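Aromatic amino acid aminotransferase I (Candida albicans WO-1, PDB 6HNU) probably transfers amino groups between aromatic L-amino acids and 2-oxoglutarate, using pyridoxal 5'-phosphate as cofactor. Local coordinates at residues 138-148 with 292-300; 206-216 with 239-250. One frame throughout, in Å; residues are numbered along the deposited sequence.

Interaction 1: residues 138-148 with 292-300; sequences SVGNTEAWDST and VVRLDSFSK. With PLP (pyridoxal-5'-phosphate), chain I.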
loop_
_atom_site.group_PDB
_atom_site.type_symbol
_atom_site.label_atom_id
_atom_site.label_comp_id
_atom_site.label_asym_id
_atom_site.label_seq_id
_atom_site.Cartn_x
_atom_site.Cartn_y
_atom_site.Cartn_z
ATOM N N SER B 138 2.751 -1.271 8.651
ATOM C CA SER B 138 2.608 -0.343 7.509
ATOM C C SER B 138 3.259 -0.987 6.296
ATOM O O SER B 138 3.973 -2.003 6.453
ATOM C CB SER B 138 3.256 0.970 7.818
ATOM O OG SER B 138 4.664 0.849 7.706
ATOM N N VAL B 139 3.058 -0.395 5.121
ATOM C CA VAL B 139 3.817 -0.823 3.911
ATOM C C VAL B 139 4.964 0.154 3.665
ATOM O O VAL B 139 5.421 0.305 2.493
ATOM C CB VAL B 139 2.867 -1.015 2.710
ATOM C CG1 VAL B 139 1.851 -2.091 3.025
ATOM C CG2 VAL B 139 2.143 0.252 2.315
ATOM N N GLY B 140 5.506 0.688 4.746
ATOM C CA GLY B 140 6.609 1.652 4.727
ATOM C C GLY B 140 6.201 3.023 5.194
ATOM O O GLY B 140 4.995 3.295 5.334
ATOM N N ASN B 141 7.205 3.862 5.437
ATOM C CA ASN B 141 7.003 5.191 6.032
ATOM C C ASN B 141 6.280 6.111 5.033
ATOM O O ASN B 141 5.595 7.041 5.502
ATOM C CB ASN B 141 8.328 5.753 6.544
ATOM C CG ASN B 141 8.783 5.196 7.872
ATOM O OD1 ASN B 141 8.250 4.183 8.373
ATOM N ND2 ASN B 141 9.796 5.838 8.430
ATOM N N THR B 142 6.436 5.896 3.725
ATOM C CA THR B 142 5.722 6.677 2.693
ATOM C C THR B 142 4.212 6.564 2.959
ATOM O O THR B 142 3.531 7.584 3.158
ATOM C CB THR B 142 6.096 6.214 1.278
ATOM O OG1 THR B 142 7.529 6.247 1.204
ATOM C CG2 THR B 142 5.464 7.125 0.240
ATOM N N GLU B 143 3.731 5.338 3.009
ATOM C CA GLU B 143 2.295 5.048 3.266
ATOM C C GLU B 143 1.967 5.525 4.680
ATOM O O GLU B 143 0.937 6.242 4.825
ATOM C CB GLU B 143 1.976 3.565 3.138
ATOM C CG GLU B 143 0.570 3.256 3.631
ATOM C CD GLU B 143 0.485 2.837 5.079
ATOM O OE1 GLU B 143 1.094 1.793 5.417
ATOM O OE2 GLU B 143 -0.248 3.494 5.866
ATOM N N ALA B 144 2.797 5.192 5.682
ATOM C CA ALA B 144 2.462 5.539 7.083
ATOM C C ALA B 144 2.274 7.061 7.201
ATOM O O ALA B 144 1.361 7.474 7.885
ATOM C CB ALA B 144 3.486 5.002 8.049
ATOM N N TRP B 145 3.074 7.869 6.489
ATOM C CA TRP B 145 2.946 9.344 6.489
ATOM C C TRP B 145 1.627 9.774 5.823
ATOM O O TRP B 145 0.862 10.632 6.384
ATOM C CB TRP B 145 4.182 9.964 5.824
ATOM C CG TRP B 145 3.999 11.425 5.602
ATOM C CD1 TRP B 145 4.000 12.077 4.406
ATOM C CD2 TRP B 145 3.773 12.425 6.616
ATOM N NE1 TRP B 145 3.746 13.412 4.593
ATOM C CE2 TRP B 145 3.639 13.663 5.934
ATOM C CE3 TRP B 145 3.610 12.395 8.012
ATOM C CZ2 TRP B 145 3.367 14.850 6.595
ATOM C CZ3 TRP B 145 3.372 13.585 8.666
ATOM C CH2 TRP B 145 3.267 14.789 7.961
ATOM N N ASP B 146 1.301 9.200 4.672
ATOM C CA ASP B 146 0.031 9.502 3.973
ATOM C C ASP B 146 -1.116 9.216 4.935
ATOM O O ASP B 146 -1.981 10.119 5.117
ATOM C CB ASP B 146 -0.077 8.726 2.666
ATOM C CG ASP B 146 -1.314 9.110 1.864
ATOM O OD1 ASP B 146 -1.403 10.256 1.470
ATOM O OD2 ASP B 146 -2.106 8.241 1.587
ATOM N N SER B 147 -1.064 8.068 5.599
ATOM C CA SER B 147 -2.097 7.614 6.579
ATOM C C SER B 147 -2.132 8.509 7.807
ATOM O O SER B 147 -3.266 8.746 8.302
ATOM C CB SER B 147 -1.930 6.166 6.974
ATOM O OG SER B 147 -2.026 5.353 5.810
ATOM N N THR B 148 -0.977 9.023 8.274
ATOM C CA THR B 148 -0.903 9.982 9.407
ATOM C C THR B 148 -1.697 11.248 9.055
ATOM O O THR B 148 -2.499 11.709 9.885
ATOM C CB THR B 148 0.556 10.300 9.759
ATOM O OG1 THR B 148 1.182 9.049 10.100
ATOM C CG2 THR B 148 0.668 11.337 10.850
ATOM N N VAL B 292 3.173 10.819 20.941
ATOM C CA VAL B 292 4.160 10.550 19.848
ATOM C C VAL B 292 3.624 9.406 18.977
ATOM O O VAL B 292 3.196 8.378 19.540
ATOM C CB VAL B 292 5.581 10.280 20.361
ATOM C CG1 VAL B 292 6.562 10.042 19.227
ATOM C CG2 VAL B 292 6.081 11.416 21.210
ATOM N N VAL B 293 3.728 9.570 17.657
ATOM C CA VAL B 293 3.578 8.460 16.690
ATOM C C VAL B 293 4.906 8.324 15.970
ATOM O O VAL B 293 5.390 9.327 15.417
ATOM C CB VAL B 293 2.377 8.648 15.759
ATOM C CG1 VAL B 293 2.168 7.442 14.861
ATOM C CG2 VAL B 293 1.111 8.913 16.549
ATOM N N ARG B 294 5.458 7.128 16.004
ATOM C CA ARG B 294 6.734 6.802 15.317
ATOM C C ARG B 294 6.454 5.999 14.043
ATOM O O ARG B 294 5.684 5.010 14.077
ATOM C CB ARG B 294 7.675 6.059 16.266
ATOM C CG ARG B 294 8.983 5.609 15.630
ATOM C CD ARG B 294 9.823 4.807 16.602
ATOM N NE ARG B 294 11.176 4.593 16.137
ATOM C CZ ARG B 294 12.215 5.388 16.369
ATOM N NH1 ARG B 294 12.052 6.515 17.007
ATOM N NH2 ARG B 294 13.402 5.091 15.878
ATOM N N LEU B 295 7.067 6.407 12.937
ATOM C CA LEU B 295 7.018 5.683 11.640
ATOM C C LEU B 295 8.343 4.942 11.500
ATOM O O LEU B 295 9.409 5.570 11.307
ATOM C CB LEU B 295 6.747 6.647 10.481
ATOM C CG LEU B 295 5.721 7.743 10.764
ATOM C CD1 LEU B 295 5.547 8.619 9.540
ATOM C CD2 LEU B 295 4.383 7.180 11.215
ATOM N N ASP B 296 8.303 3.625 11.656
ATOM C CA ASP B 296 9.505 2.763 11.526
ATOM C C ASP B 296 9.493 1.974 10.232
ATOM O O ASP B 296 8.412 1.532 9.786
ATOM C CB ASP B 296 9.573 1.750 12.683
ATOM C CG ASP B 296 10.225 2.286 13.936
ATOM O OD1 ASP B 296 11.345 2.809 13.814
ATOM O OD2 ASP B 296 9.653 2.088 15.048
ATOM N N SER B 297 10.663 1.772 9.617
ATOM C CA SER B 297 10.744 1.098 8.312
ATOM C C SER B 297 11.953 0.160 8.268
ATOM O O SER B 297 12.993 0.503 8.838
ATOM C CB SER B 297 10.883 2.107 7.220
ATOM O OG SER B 297 10.861 1.466 5.966
ATOM N N PHE B 298 11.841 -0.907 7.505
ATOM C CA PHE B 298 12.989 -1.785 7.148
ATOM C C PHE B 298 13.753 -1.272 5.926
ATOM O O PHE B 298 14.782 -1.863 5.559
ATOM C CB PHE B 298 12.494 -3.191 6.867
ATOM C CG PHE B 298 12.112 -3.929 8.113
ATOM C CD1 PHE B 298 12.997 -4.038 9.174
ATOM C CD2 PHE B 298 10.874 -4.541 8.203
ATOM C CE1 PHE B 298 12.673 -4.805 10.282
ATOM C CE2 PHE B 298 10.534 -5.264 9.334
ATOM C CZ PHE B 298 11.411 -5.346 10.390
ATOM N N SER B 299 13.296 -0.191 5.292
ATOM C CA SER B 299 13.833 0.215 3.966
ATOM C C SER B 299 15.336 0.453 4.009
ATOM O O SER B 299 15.997 -0.014 3.063
ATOM C CB SER B 299 13.074 1.395 3.382
ATOM O OG SER B 299 11.781 0.964 3.042
ATOM N N LYS B 300 15.862 1.151 5.013
ATOM C CA LYS B 300 17.286 1.555 5.038
ATOM C C LYS B 300 18.116 0.524 5.813
ATOM O O LYS B 300 19.354 0.711 5.903
ATOM C CB LYS B 300 17.502 2.909 5.702
ATOM C CG LYS B 300 16.497 3.994 5.380
ATOM C CD LYS B 300 16.376 4.308 3.945
ATOM C CE LYS B 300 15.302 5.364 3.763
ATOM N NZ LYS B 300 15.184 5.796 2.356
HETATM N N1 PLP I . 10.599 9.279 5.176
HETATM C C2 PLP I . 11.719 9.969 4.945
HETATM C C2A PLP I . 11.952 11.227 5.704
HETATM C C3 PLP I . 12.657 9.536 4.010
HETATM O O3 PLP I . 13.747 10.327 3.773
HETATM C C4 PLP I . 12.400 8.354 3.286
HETATM C C4A PLP I . 13.355 7.899 2.278
HETATM C C5 PLP I . 11.239 7.622 3.568
HETATM C C6 PLP I . 10.367 8.136 4.494
HETATM C C5A PLP I . 10.866 6.390 2.781
HETATM O O4P PLP I . 10.448 5.315 3.667
HETATM P P PLP I . 9.879 3.961 3.180
HETATM O O1P PLP I . 9.776 3.211 4.488
HETATM O O2P PLP I . 10.916 3.374 2.182
HETATM O O3P PLP I . 8.535 4.236 2.511
#
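Asn141 and Leu295 meet where helix 141-148 runs nearly antiparallel to strand 292-297, the two segment axes 158° apart and 8.2 Å at closest approach. Asn141 lays its amide against the strand. Its ND2 donates to Leu295 O at 2.9 Å. The bond is bent, and the donor stands above the carbonyl plane instead of on a lone pair. ND2 also makes a weak bond to Asp246 OD1, which helps fix the rotation of the amide. On the other branch, Asn141 OD1 lies 3.0 Å from Asp296 O; both are acceptors, so this is a close approach and not a bond. With CG turned beside its backbone N (chi1 -40°), Leu295 spreads its two methyls along the helix. CD2 packs on Ala144 CB at 3.9 Å, and CD1 lies over the backbone at Trp145.

The two segments also close round the cofactor phosphate. Gly140 takes the N-cap position, its CA 3.5 Å from PLP O1P. Asn141 N points almost straight at PLP O1P, 2.8 Å away. Thr142 holds O3P with both its N and its OG1. From the strand side, Ser297 OG gives a 2.5 Å bond to PLP O1P, and Ser299 OG donates to O2P at 2.7 Å. Ser297 OG also accepts from Ser299 N in an ST turn. The helix N-terminus would favour the anion. This is the phosphate-binding cup of a fold-type I aminotransferase. Arg307 of the same chain, and Tyr105 of the second subunit, also bond to the cofactor.

Strand 292-297 lies in the large mixed sheet between strands 242-246 and 309-314. Helix 141-152 packs against the sheet, with Ala144 on Ile311 and Thr148 on Ile244, while helix 315-327 meets Ser147 and Val293.

Interaction 2: residues 206-216 with 239-250; sequences KPKFLYTICTG and YDFLIIEDEPYY. With PLP (pyridoxal-5'-phosphate), chain I.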
loop_
_atom_site.group_PDB
_atom_site.type_symbol
_atom_site.label_atom_id
_atom_site.label_comp_id
_atom_site.label_asym_id
_atom_site.label_seq_id
_atom_site.Cartn_x
_atom_site.Cartn_y
_atom_site.Cartn_z
ATOM N N LYS B 206 -4.746 25.618 16.478
ATOM C CA LYS B 206 -3.372 25.136 16.710
ATOM C C LYS B 206 -3.010 24.087 15.665
ATOM O O LYS B 206 -3.864 23.447 15.052
ATOM C CB LYS B 206 -3.258 24.600 18.128
ATOM C CG LYS B 206 -4.199 23.461 18.475
ATOM C CD LYS B 206 -4.024 22.957 19.901
ATOM C CE LYS B 206 -3.840 24.090 20.894
ATOM N NZ LYS B 206 -4.044 23.620 22.282
ATOM N N PRO B 207 -1.710 23.887 15.417
ATOM C CA PRO B 207 -1.278 22.854 14.494
ATOM C C PRO B 207 -1.618 21.497 15.115
ATOM O O PRO B 207 -1.531 21.373 16.303
ATOM C CB PRO B 207 0.239 23.029 14.354
ATOM C CG PRO B 207 0.584 24.265 15.131
ATOM C CD PRO B 207 -0.584 24.579 16.045
ATOM N N LYS B 208 -1.943 20.505 14.281
ATOM C CA LYS B 208 -2.281 19.138 14.762
ATOM C C LYS B 208 -1.033 18.429 15.264
ATOM O O LYS B 208 -1.132 17.677 16.237
ATOM C CB LYS B 208 -2.956 18.345 13.646
ATOM C CG LYS B 208 -4.153 19.058 13.051
ATOM C CD LYS B 208 -5.225 19.481 14.051
ATOM C CE LYS B 208 -5.781 18.346 14.889
ATOM N NZ LYS B 208 -6.663 17.464 14.080
ATOM N N PHE B 209 0.104 18.656 14.629
ATOM C CA PHE B 209 1.345 17.979 15.038
ATOM C C PHE B 209 2.568 18.644 14.412
ATOM O O PHE B 209 2.485 19.489 13.476
ATOM C CB PHE B 209 1.232 16.490 14.678
ATOM C CG PHE B 209 1.080 16.134 13.223
ATOM C CD1 PHE B 209 2.133 16.270 12.321
ATOM C CD2 PHE B 209 -0.086 15.552 12.769
ATOM C CE1 PHE B 209 1.983 15.920 10.996
ATOM C CE2 PHE B 209 -0.221 15.164 11.445
ATOM C CZ PHE B 209 0.821 15.337 10.560
ATOM N N LEU B 210 3.710 18.170 14.889
ATOM C CA LEU B 210 5.039 18.450 14.314
ATOM C C LEU B 210 5.551 17.181 13.645
ATOM O O LEU B 210 5.473 16.113 14.266
ATOM C CB LEU B 210 5.997 18.929 15.412
ATOM C CG LEU B 210 7.478 18.883 15.028
ATOM C CD1 LEU B 210 7.824 19.935 14.002
ATOM C CD2 LEU B 210 8.364 19.044 16.253
ATOM N N TYR B 211 5.979 17.319 12.395
ATOM C CA TYR B 211 6.574 16.248 11.568
ATOM C C TYR B 211 8.081 16.457 11.627
ATOM O O TYR B 211 8.536 17.495 11.177
ATOM C CB TYR B 211 6.017 16.305 10.130
ATOM C CG TYR B 211 6.737 15.433 9.129
ATOM C CD1 TYR B 211 6.645 14.052 9.188
ATOM C CD2 TYR B 211 7.538 15.980 8.141
ATOM C CE1 TYR B 211 7.331 13.235 8.315
ATOM C CE2 TYR B 211 8.234 15.189 7.242
ATOM C CZ TYR B 211 8.140 13.808 7.343
ATOM O OH TYR B 211 8.831 13.034 6.472
ATOM N N THR B 212 8.825 15.484 12.149
ATOM C CA THR B 212 10.278 15.573 12.339
ATOM C C THR B 212 10.956 14.309 11.832
ATOM O O THR B 212 10.598 13.198 12.242
ATOM C CB THR B 212 10.633 15.948 13.790
ATOM O OG1 THR B 212 12.046 16.008 13.888
ATOM C CG2 THR B 212 10.136 14.981 14.844
ATOM N N ILE B 213 11.980 14.495 11.021
ATOM C CA ILE B 213 12.923 13.393 10.697
ATOM C C ILE B 213 14.116 13.608 11.613
ATOM O O ILE B 213 15.133 14.177 11.167
ATOM C CB ILE B 213 13.269 13.436 9.199
ATOM C CG1 ILE B 213 12.016 13.585 8.336
ATOM C CG2 ILE B 213 14.079 12.220 8.815
ATOM C CD1 ILE B 213 12.256 14.154 6.952
ATOM N N CYS B 214 14.006 13.193 12.879
ATOM C CA CYS B 214 14.841 13.798 13.915
ATOM C C CYS B 214 16.234 13.157 13.932
ATOM O O CYS B 214 17.113 13.780 14.500
ATOM C CB CYS B 214 14.135 13.791 15.255
ATOM S SG CYS B 214 13.402 12.210 15.708
ATOM N N THR B 215 16.413 11.969 13.354
ATOM C CA THR B 215 17.710 11.255 13.272
ATOM C C THR B 215 18.188 11.171 11.821
ATOM O O THR B 215 17.548 10.477 11.006
ATOM C CB THR B 215 17.633 9.866 13.916
ATOM O OG1 THR B 215 16.971 10.011 15.177
ATOM C CG2 THR B 215 19.004 9.262 14.113
ATOM N N GLY B 216 19.297 11.825 11.479
ATOM C CA GLY B 216 19.794 11.782 10.091
ATOM C C GLY B 216 18.847 12.559 9.179
ATOM O O GLY B 216 18.479 12.048 8.063
ATOM N N TYR B 239 1.494 22.804 24.430
ATOM C CA TYR B 239 0.521 23.345 23.461
ATOM C C TYR B 239 -0.401 22.234 22.944
ATOM O O TYR B 239 -1.257 22.534 22.136
ATOM C CB TYR B 239 1.253 24.092 22.360
ATOM C CG TYR B 239 1.957 25.302 22.886
ATOM C CD1 TYR B 239 1.229 26.457 23.172
ATOM C CD2 TYR B 239 3.305 25.274 23.184
ATOM C CE1 TYR B 239 1.858 27.588 23.656
ATOM C CE2 TYR B 239 3.949 26.382 23.703
ATOM C CZ TYR B 239 3.218 27.554 23.928
ATOM O OH TYR B 239 3.834 28.656 24.439
ATOM N N ASP B 240 -0.223 21.001 23.414
ATOM C CA ASP B 240 -1.106 19.855 23.057
ATOM C C ASP B 240 -1.178 19.624 21.544
ATOM O O ASP B 240 -2.263 19.647 20.974
ATOM C CB ASP B 240 -2.494 20.034 23.670
ATOM C CG ASP B 240 -3.352 18.794 23.536
ATOM O OD1 ASP B 240 -2.773 17.687 23.453
ATOM O OD2 ASP B 240 -4.591 18.960 23.470
ATOM N N PHE B 241 -0.054 19.265 20.921
ATOM C CA PHE B 241 -0.006 18.758 19.536
ATOM C C PHE B 241 0.797 17.453 19.588
ATOM O O PHE B 241 1.531 17.231 20.576
ATOM C CB PHE B 241 0.495 19.807 18.531
ATOM C CG PHE B 241 1.874 20.372 18.782
ATOM C CD1 PHE B 241 3.019 19.658 18.443
ATOM C CD2 PHE B 241 2.031 21.631 19.332
ATOM C CE1 PHE B 241 4.272 20.175 18.731
ATOM C CE2 PHE B 241 3.287 22.166 19.569
ATOM C CZ PHE B 241 4.403 21.441 19.254
ATOM N N LEU B 242 0.629 16.599 18.583
ATOM C CA LEU B 242 1.384 15.322 18.499
ATOM C C LEU B 242 2.767 15.555 17.906
ATOM O O LEU B 242 3.023 16.566 17.236
ATOM C CB LEU B 242 0.624 14.304 17.640
ATOM C CG LEU B 242 -0.837 14.082 18.005
ATOM C CD1 LEU B 242 -1.558 13.360 16.904
ATOM C CD2 LEU B 242 -0.961 13.341 19.304
ATOM N N ILE B 243 3.642 14.575 18.072
ATOM C CA ILE B 243 4.929 14.583 17.340
ATOM C C ILE B 243 4.929 13.338 16.475
ATOM O O ILE B 243 4.724 12.231 17.024
ATOM C CB ILE B 243 6.150 14.642 18.281
ATOM C CG1 ILE B 243 6.249 15.968 19.033
ATOM C CG2 ILE B 243 7.431 14.321 17.525
ATOM C CD1 ILE B 243 7.234 15.937 20.181
ATOM N N ILE B 244 5.158 13.532 15.184
ATOM C CA ILE B 244 5.269 12.411 14.241
ATOM C C ILE B 244 6.749 12.334 13.919
ATOM O O ILE B 244 7.252 13.249 13.250
ATOM C CB ILE B 244 4.391 12.627 12.988
ATOM C CG1 ILE B 244 2.951 13.052 13.289
ATOM C CG2 ILE B 244 4.481 11.419 12.075
ATOM C CD1 ILE B 244 2.124 12.115 14.185
ATOM N N GLU B 245 7.381 11.258 14.358
ATOM C CA GLU B 245 8.828 11.048 14.185
ATOM C C GLU B 245 8.929 10.007 13.067
ATOM O O GLU B 245 8.644 8.811 13.255
ATOM C CB GLU B 245 9.624 10.784 15.484
ATOM C CG GLU B 245 9.364 9.473 16.223
ATOM C CD GLU B 245 10.237 9.214 17.446
ATOM O OE1 GLU B 245 11.281 9.910 17.602
ATOM O OE2 GLU B 245 9.952 8.203 18.198
ATOM N N ASP B 246 9.319 10.501 11.910
ATOM C CA ASP B 246 9.514 9.700 10.699
ATOM C C ASP B 246 10.979 9.299 10.693
ATOM O O ASP B 246 11.841 10.123 10.374
ATOM C CB ASP B 246 9.042 10.470 9.476
ATOM C CG ASP B 246 9.256 9.763 8.175
ATOM O OD1 ASP B 246 9.627 8.532 8.186
ATOM O OD2 ASP B 246 9.048 10.450 7.142
ATOM N N GLU B 247 11.247 8.056 11.055
ATOM C CA GLU B 247 12.585 7.679 11.548
ATOM C C GLU B 247 13.125 6.493 10.766
ATOM O O GLU B 247 13.648 5.551 11.363
ATOM C CB GLU B 247 12.430 7.449 13.047
ATOM C CG GLU B 247 12.466 8.741 13.823
ATOM C CD GLU B 247 13.886 9.302 13.832
ATOM O OE1 GLU B 247 14.597 9.058 14.829
ATOM O OE2 GLU B 247 14.272 10.009 12.856
ATOM N N PRO B 248 13.185 6.558 9.423
ATOM C CA PRO B 248 13.775 5.453 8.653
ATOM C C PRO B 248 15.303 5.349 8.842
ATOM O O PRO B 248 15.874 4.285 8.601
ATOM C CB PRO B 248 13.399 5.790 7.220
ATOM C CG PRO B 248 13.361 7.323 7.228
ATOM C CD PRO B 248 12.845 7.724 8.591
ATOM N N TYR B 249 15.949 6.403 9.325
ATOM C CA TYR B 249 17.427 6.454 9.412
ATOM C C TYR B 249 17.889 6.240 10.859
ATOM O O TYR B 249 19.074 6.419 11.127
ATOM C CB TYR B 249 17.949 7.797 8.890
ATOM C CG TYR B 249 17.469 8.217 7.525
ATOM C CD1 TYR B 249 17.792 7.501 6.390
ATOM C CD2 TYR B 249 16.694 9.345 7.370
ATOM C CE1 TYR B 249 17.373 7.900 5.132
ATOM C CE2 TYR B 249 16.287 9.776 6.126
ATOM C CZ TYR B 249 16.615 9.051 5.000
ATOM O OH TYR B 249 16.226 9.443 3.744
ATOM N N TYR B 250 16.990 5.865 11.786
ATOM C CA TYR B 250 17.338 5.725 13.213
ATOM C C TYR B 250 18.550 4.813 13.397
ATOM O O TYR B 250 19.379 5.111 14.227
ATOM C CB TYR B 250 16.174 5.165 14.034
ATOM C CG TYR B 250 16.444 5.199 15.518
ATOM C CD1 TYR B 250 16.319 6.376 16.240
ATOM C CD2 TYR B 250 16.806 4.051 16.200
ATOM C CE1 TYR B 250 16.530 6.421 17.600
ATOM C CE2 TYR B 250 17.037 4.075 17.562
ATOM C CZ TYR B 250 16.916 5.257 18.259
ATOM O OH TYR B 250 17.139 5.296 19.580
HETATM N N1 PLP I . 10.599 9.279 5.176
HETATM C C2 PLP I . 11.719 9.969 4.945
HETATM C C2A PLP I . 11.952 11.227 5.704
HETATM C C3 PLP I . 12.657 9.536 4.010
HETATM O O3 PLP I . 13.747 10.327 3.773
HETATM C C4 PLP I . 12.400 8.354 3.286
HETATM C C4A PLP I . 13.355 7.899 2.278
HETATM C C5 PLP I . 11.239 7.622 3.568
HETATM C C6 PLP I . 10.367 8.136 4.494
HETATM C C5A PLP I . 10.866 6.390 2.781
HETATM O O4P PLP I . 10.448 5.315 3.667
HETATM P P PLP I . 9.879 3.961 3.180
HETATM O O1P PLP I . 9.776 3.211 4.488
HETATM O O2P PLP I . 10.916 3.374 2.182
HETATM O O3P PLP I . 8.535 4.236 2.511
HETATM O O HOH W 1 -5.772 21.104 22.550
HETATM O O HOH W 2 -3.178 20.367 18.355
HETATM O O HOH W 3 15.397 8.935 10.663
#
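Tyr211 and Asp246 cross obliquely at the cofactor end of two parallel strands, with ring and carboxylate planes 42° apart. Tyr211 OH donates to Asp246 OD2 at 2.7 Å, on the anti lone pair. Asp246 CG is anti to the backbone N (chi1 177°), which carries the carboxylate to the pyridine ring. There OD2 lies 2.8 Å from PLP N1. An aspartate facing N1 is a hallmark of fold-type I aminotransferases and is thought to stabilise a protonated pyridine.

Further along the same face of the sheet, Ile244 sits over the Phe209 ring. Its CG1 is 3.6 Å from the ring centroid and 18° off the normal, a CH-pi contact. Phe209 CB also packs on Leu242 CB. Thr212 and Ile243 meet by their CG2 methyls on the opposite face.

Past the strands, Glu247 and Thr215 cross at about a right angle. The Glu247 chain bends at chi2 and brings both oxygens back to Thr215. OE1 takes OG1 at 2.6 Å on its syn lone pair, while OE2 takes the backbone N at 2.9 Å. A water joins OE2, Thr215 O and Tyr249 N. Tyr249 turns its ring edge to Thr215 O and accepts from PLP O3 through OH, at 2.6 Å. At the other end, Lys206 NZ reaches Tyr239 O, and a water links it to Asp240.

Five backbone hydrogen bonds, from Lys208 O to Asp246 N, join the two nearly parallel strands. Helix 226-239 connects them as a beta-alpha-beta unit. Strand 158-162 flanks 209-212, and strand 292-297 flanks 242-246. Helix 141-152 covers the Phe209 and Ile244 face, and helix 192-200 touches Pro207 and Phe241.

Both interactions are buried and belong to the same large sheet, where strands 242-246 and 292-297 are neighbours. Leu295 N to Glu245 O and Val293 N to Ile243 O are probable hydrogen bonds between them. Interaction 1 sets a helix against the sheet. Its direct contact is small, and much of its polar chemistry is directed at the phosphate. Interaction 2 pairs adjacent strands, buries about three times the area, and runs from a solvent-exposed lysine end to the pyridine ring. The cofactor is thus held at one end by 138-148 and 292-300, and at the other by 206-216 and 239-250. Arg294 and Glu245 add a salt bridge between them.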